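Local coordinates for protein beta-galactosidase (Trichoderma reesei, PDB 3OGR) that probably hydrolyses terminal non-reducing beta-D-galactose residues in beta-D-galactosides, as a member of glycosyl hydrolase family 35, at residues E46-R51 / I119-S124; V73-D78 / I109-R114. One frame throughout, in Å; residues are numbered along the deposited sequence.

In the fold
Both contacts belong to the TIM-barrel domain of this family 35 enzyme, with centres about 10 Å apart, and both reach the bound galactose. Along the chain they are nested: 73-78 and 109-114, the pair of interaction 2, fall between 46-51 and 119-124, the pair of interaction 1. Strands 38-47, 72-76 and 110-116 are consecutive neighbours in the parallel barrel sheet; interaction 2 joins the last two, and interaction 1 ties what follows the first to the loop that follows the third. Glu-46 links them, accepting from Ser-74 and forming a salt bridge with Arg-114. Strands thus supply the frame, and their C-terminal ends and the segments beyond carry the sugar site, a familiar division of labour in TIM barrels.

Interaction 1. Residues E46-R51 / I119-S124; sequences EVHPFR and INAEVS. With GAL (beta-D-galactopyranose), chain E.
Two turning segments face each other without backbone pairing, His-48 and Ala-121 being 9.3 Å apart at their CA atoms, and the side chains of His-48, Phe-50 and Arg-51 span the gap. Arg-51 does most of this: its guanidinium meets the carbonyl oxygen of Ala-121 end-on and in plane, NH1 at 2.9 Å and NH2 at 2.8 Å from Ala-121 O. A side chain extended from CG to NE (chi2 167°, chi3 157°) carries the group that far. Val-123 CG1 lies over one guanidinium face and also touches Phe-50 CE1, at 3.6 Å. At the guanidinium edge a chain of hydrogen bonds begins, NH1 giving one to His-48 ND1 while His-48 NE2 gives one to the anti lone pair of Glu-46 OE2. The gripped loop holds galactose through Ala-121 N to O3 (2.9 Å), Asn-120 ND2 to O4 and both carboxylate oxygens of Glu-122, which accept from O6 and O4. A leucine at Arg-51 would probably leave Ala-121 O without its two donors and the sugar-binding loop less firmly placed. Segment 46-51 takes in the end of strand 38-47, beside strand 72-76, whose Tyr-76 packs on Ile-119 and Ala-121; Pro-49 rests on Phe-100 of helix 98-107.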
# COMPACT_ATOMS: atom_id res chain seq x y z
N GLU A 46 2.69 -5.79 1.77
CA GLU A 46 3.46 -4.62 1.36
C GLU A 46 3.00 -3.35 2.11
O GLU A 46 1.79 -3.08 2.16
CB GLU A 46 3.30 -4.41 -0.16
CG GLU A 46 4.30 -3.33 -0.70
CD GLU A 46 5.67 -3.86 -1.10
OE1 GLU A 46 5.89 -5.10 -1.02
OE2 GLU A 46 6.48 -3.04 -1.59
N VAL A 47 3.96 -2.58 2.60
CA VAL A 47 3.76 -1.32 3.33
C VAL A 47 4.90 -0.43 2.91
O VAL A 47 6.05 -0.87 2.92
CB VAL A 47 3.79 -1.49 4.84
CG1 VAL A 47 3.67 -0.10 5.60
CG2 VAL A 47 2.65 -2.46 5.30
N HIS A 48 4.61 0.82 2.59
CA HIS A 48 5.69 1.75 2.16
C HIS A 48 5.84 2.85 3.24
O HIS A 48 4.96 3.70 3.36
CB HIS A 48 5.37 2.38 0.80
CG HIS A 48 5.31 1.36 -0.29
ND1 HIS A 48 4.73 1.60 -1.54
CD2 HIS A 48 5.77 0.09 -0.32
CE1 HIS A 48 4.84 0.50 -2.27
NE2 HIS A 48 5.48 -0.43 -1.56
N PRO A 49 6.95 2.82 3.98
CA PRO A 49 7.08 3.76 5.13
C PRO A 49 6.96 5.21 4.67
O PRO A 49 6.41 6.03 5.40
CB PRO A 49 8.45 3.46 5.74
CG PRO A 49 9.20 2.61 4.68
CD PRO A 49 8.09 1.85 3.84
N PHE A 50 7.40 5.52 3.43
CA PHE A 50 7.38 6.93 3.02
C PHE A 50 6.01 7.45 2.67
O PHE A 50 5.81 8.66 2.50
CB PHE A 50 8.34 7.16 1.85
CG PHE A 50 8.07 6.21 0.70
CD1 PHE A 50 7.05 6.56 -0.26
CD2 PHE A 50 8.76 4.98 0.55
CE1 PHE A 50 6.74 5.67 -1.35
CE2 PHE A 50 8.47 4.13 -0.54
CZ PHE A 50 7.44 4.48 -1.49
N ARG A 51 5.04 6.55 2.62
CA ARG A 51 3.65 6.94 2.35
C ARG A 51 2.84 7.12 3.64
O ARG A 51 1.64 7.43 3.58
CB ARG A 51 2.99 5.89 1.45
CG ARG A 51 3.33 6.18 -0.05
CD ARG A 51 2.95 4.99 -0.96
NE ARG A 51 2.77 5.50 -2.35
CZ ARG A 51 3.15 4.83 -3.45
NH1 ARG A 51 3.90 3.67 -3.37
NH2 ARG A 51 2.85 5.34 -4.66
N ILE A 119 12.34 1.55 -8.07
CA ILE A 119 11.23 0.81 -7.37
C ILE A 119 9.89 0.80 -8.12
O ILE A 119 9.05 -0.03 -7.84
CB ILE A 119 11.00 1.35 -5.88
CG1 ILE A 119 10.62 2.84 -5.89
CG2 ILE A 119 12.21 1.05 -5.04
CD1 ILE A 119 9.98 3.27 -4.57
N ASN A 120 9.74 1.70 -9.08
CA ASN A 120 8.47 1.85 -9.87
C ASN A 120 7.41 2.38 -8.87
O ASN A 120 7.47 3.58 -8.55
CB ASN A 120 8.07 0.54 -10.62
CG ASN A 120 7.24 0.80 -11.83
OD1 ASN A 120 7.70 1.51 -12.77
ND2 ASN A 120 5.95 0.29 -11.82
N ALA A 121 6.47 1.53 -8.39
CA ALA A 121 5.71 1.85 -7.16
C ALA A 121 4.69 2.95 -7.28
O ALA A 121 4.09 3.40 -6.30
CB ALA A 121 6.63 2.15 -5.93
N GLU A 122 4.43 3.37 -8.51
CA GLU A 122 3.55 4.55 -8.77
C GLU A 122 4.04 5.80 -8.00
O GLU A 122 3.25 6.66 -7.64
CB GLU A 122 2.07 4.26 -8.45
CG GLU A 122 1.51 3.24 -9.51
CD GLU A 122 1.98 1.81 -9.34
OE1 GLU A 122 1.78 1.24 -8.22
OE2 GLU A 122 2.50 1.20 -10.35
N VAL A 123 5.35 5.88 -7.82
CA VAL A 123 5.93 7.12 -7.24
C VAL A 123 6.63 7.93 -8.33
O VAL A 123 7.00 7.38 -9.39
CB VAL A 123 6.95 6.82 -6.06
CG1 VAL A 123 6.30 6.05 -4.94
CG2 VAL A 123 8.27 6.22 -6.53
N SER A 124 6.84 9.20 -8.04
CA SER A 124 7.49 10.11 -9.03
C SER A 124 8.84 9.54 -9.40
O SER A 124 9.64 9.16 -8.50
CB SER A 124 7.69 11.50 -8.40
OG SER A 124 8.16 12.39 -9.41
C1 GAL E . 4.54 -4.07 -10.09
C2 GAL E . 5.71 -3.12 -9.65
C3 GAL E . 5.29 -2.29 -8.45
C4 GAL E . 3.99 -1.54 -8.76
C5 GAL E . 2.95 -2.56 -9.20
C6 GAL E . 1.62 -1.94 -9.68
O1 GAL E . 4.74 -4.60 -11.40
O2 GAL E . 6.82 -3.94 -9.28
O3 GAL E . 6.31 -1.34 -8.15
O4 GAL E . 4.27 -0.64 -9.83
O5 GAL E . 3.42 -3.27 -10.36
O6 GAL E . 1.00 -1.28 -8.58

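Interaction 2. Residues V73-D78 / I109-R114; sequences VSFYVD and IYLLAR. With GAL (beta-D-galactopyranose), chain E.
Tyr-76 and Arg-114 meet in a stack, the guanidinium lying flat on one face of the phenol ring with the planes 19° apart and the centres 4.0 Å apart. Arg-114 NH2 comes down on Tyr-76 CZ, at 3.1 Å. The chain of Arg-114 bends at chi3 (-63°), which folds the guanidinium back over the ring. At its edge the same ring receives the ligand: galactose O3 donates to Tyr-76 OH over 2.8 Å, and Asn-179 is a further hydrogen-bond partner of that hydroxyl.

The second shell holds the stack in place. Salt bridges from Arg-114 NH2 to Glu-46 and from NH1 to Glu-278, which also binds galactose, fix how the guanidinium is turned, and the two carboxylates would be expected to stabilise its positive charge. Ser-74 OG sits beside the arginine chain, 3.3 Å from Arg-114 CD, but its hydrogen bond goes to Glu-46.

Beneath these side chains lies a regular parallel ladder. Val-73 N bonds to Tyr-110 O, Leu-112 N to Val-73 O, Phe-75 N to Leu-112 O and Arg-114 N to Phe-75 O; a longer bond of 3.3 Å, from Val-77 N to Arg-114 O, closes it with the donor well above the carbonyl plane. This register pairs Tyr-76 with Arg-114, both on the same face of the sheet. The other face is apolar: the Phe-75 ring reaches across to Ala-113, CZ to CB 3.6 Å, and Val-73 CB lies 3.7 Å from Leu-111 CD2.

Helix 98-107, part of the connection in this beta-alpha-beta crossover, covers the apolar face, with Phe-100 edge-to-face on Phe-75 and Phe-101 against Leu-111. Helix 58-67 packs on Val-73 and Ile-109, and helix 144-163 on Val-77 and Ala-113, while strands 38-47 and 172-177 flank the pair.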
# COMPACT_ATOMS: atom_id res chain seq x y z
N VAL A 73 6.54 -8.12 6.47
CA VAL A 73 6.16 -6.96 5.67
C VAL A 73 7.23 -6.71 4.65
O VAL A 73 8.44 -6.84 4.99
CB VAL A 73 5.90 -5.72 6.57
CG1 VAL A 73 6.04 -4.40 5.79
CG2 VAL A 73 4.49 -5.85 7.21
N SER A 74 6.80 -6.32 3.44
CA SER A 74 7.75 -5.97 2.36
C SER A 74 7.66 -4.50 2.15
O SER A 74 6.55 -3.96 2.13
CB SER A 74 7.38 -6.78 1.12
OG SER A 74 8.07 -6.31 -0.01
N PHE A 75 8.79 -3.80 1.99
CA PHE A 75 8.73 -2.36 1.84
C PHE A 75 9.72 -1.87 0.79
O PHE A 75 10.85 -2.39 0.68
CB PHE A 75 9.01 -1.64 3.20
CG PHE A 75 10.44 -1.76 3.71
CD1 PHE A 75 10.89 -2.90 4.35
CD2 PHE A 75 11.33 -0.69 3.54
CE1 PHE A 75 12.22 -2.95 4.86
CE2 PHE A 75 12.68 -0.77 3.98
CZ PHE A 75 13.09 -1.91 4.66
N TYR A 76 9.30 -0.85 0.06
CA TYR A 76 10.21 -0.03 -0.75
C TYR A 76 10.82 1.09 0.03
O TYR A 76 10.26 1.59 1.07
CB TYR A 76 9.44 0.61 -1.96
CG TYR A 76 9.10 -0.35 -3.09
CD1 TYR A 76 10.07 -1.24 -3.65
CD2 TYR A 76 7.84 -0.23 -3.72
CE1 TYR A 76 9.71 -2.07 -4.79
CE2 TYR A 76 7.52 -1.00 -4.84
CZ TYR A 76 8.44 -1.92 -5.35
OH TYR A 76 8.09 -2.70 -6.42
N VAL A 77 11.97 1.56 -0.49
CA VAL A 77 12.52 2.86 -0.08
C VAL A 77 12.53 3.74 -1.32
O VAL A 77 12.87 3.26 -2.40
CB VAL A 77 13.92 2.70 0.51
CG1 VAL A 77 14.47 4.10 1.02
CG2 VAL A 77 13.83 1.74 1.67
N ASP A 78 12.09 5.00 -1.15
CA ASP A 78 12.02 5.94 -2.28
C ASP A 78 13.25 6.87 -2.28
O ASP A 78 13.35 7.80 -1.48
CB ASP A 78 10.73 6.71 -2.17
CG ASP A 78 10.47 7.66 -3.35
OD1 ASP A 78 11.30 7.84 -4.27
OD2 ASP A 78 9.33 8.25 -3.36
N ILE A 109 7.26 -8.86 13.57
CA ILE A 109 7.15 -9.00 12.10
C ILE A 109 8.57 -8.94 11.53
O ILE A 109 9.40 -8.12 12.00
CB ILE A 109 6.30 -7.79 11.58
CG1 ILE A 109 4.81 -8.03 11.94
CG2 ILE A 109 6.47 -7.54 10.00
CD1 ILE A 109 4.18 -9.24 11.23
N TYR A 110 8.86 -9.77 10.53
CA TYR A 110 10.12 -9.72 9.81
C TYR A 110 9.94 -8.87 8.57
O TYR A 110 8.81 -8.58 8.18
CB TYR A 110 10.61 -11.11 9.44
CG TYR A 110 11.04 -11.90 10.65
CD1 TYR A 110 12.12 -11.47 11.42
CD2 TYR A 110 10.39 -13.09 10.97
CE1 TYR A 110 12.55 -12.22 12.56
CE2 TYR A 110 10.85 -13.84 12.08
CZ TYR A 110 11.91 -13.41 12.80
OH TYR A 110 12.37 -14.18 13.90
N LEU A 111 11.05 -8.46 7.94
CA LEU A 111 10.97 -7.53 6.82
C LEU A 111 11.72 -8.02 5.61
O LEU A 111 12.86 -8.53 5.67
CB LEU A 111 11.48 -6.13 7.17
CG LEU A 111 10.73 -5.40 8.31
CD1 LEU A 111 11.48 -4.09 8.55
CD2 LEU A 111 9.28 -5.09 7.93
N LEU A 112 11.13 -7.75 4.46
CA LEU A 112 11.80 -7.89 3.15
C LEU A 112 12.06 -6.45 2.69
O LEU A 112 11.07 -5.68 2.44
CB LEU A 112 10.83 -8.66 2.18
CG LEU A 112 11.08 -8.42 0.65
CD1 LEU A 112 12.57 -8.71 0.24
CD2 LEU A 112 10.18 -9.37 -0.12
N ALA A 113 13.33 -6.05 2.59
CA ALA A 113 13.70 -4.70 2.21
C ALA A 113 13.93 -4.59 0.69
O ALA A 113 14.62 -5.46 0.12
CB ALA A 113 15.03 -4.35 2.94
N ARG A 114 13.27 -3.61 0.05
CA ARG A 114 13.36 -3.48 -1.40
C ARG A 114 13.73 -2.03 -1.72
O ARG A 114 12.86 -1.18 -2.06
CB ARG A 114 11.97 -3.87 -2.06
CG ARG A 114 11.37 -5.17 -1.42
CD ARG A 114 10.35 -5.85 -2.30
NE ARG A 114 9.19 -5.02 -2.56
CZ ARG A 114 8.54 -5.06 -3.72
NH1 ARG A 114 9.00 -5.80 -4.79
NH2 ARG A 114 7.39 -4.37 -3.85
C1 GAL E . 4.54 -4.07 -10.09
C2 GAL E . 5.71 -3.12 -9.65
C3 GAL E . 5.29 -2.29 -8.45
C4 GAL E . 3.99 -1.54 -8.76
C5 GAL E . 2.95 -2.56 -9.20
C6 GAL E . 1.62 -1.94 -9.68
O1 GAL E . 4.74 -4.60 -11.40
O2 GAL E . 6.82 -3.94 -9.28
O3 GAL E . 6.31 -1.34 -8.15
O4 GAL E . 4.27 -0.64 -9.83
O5 GAL E . 3.42 -3.27 -10.36
O6 GAL E . 1.00 -1.28 -8.58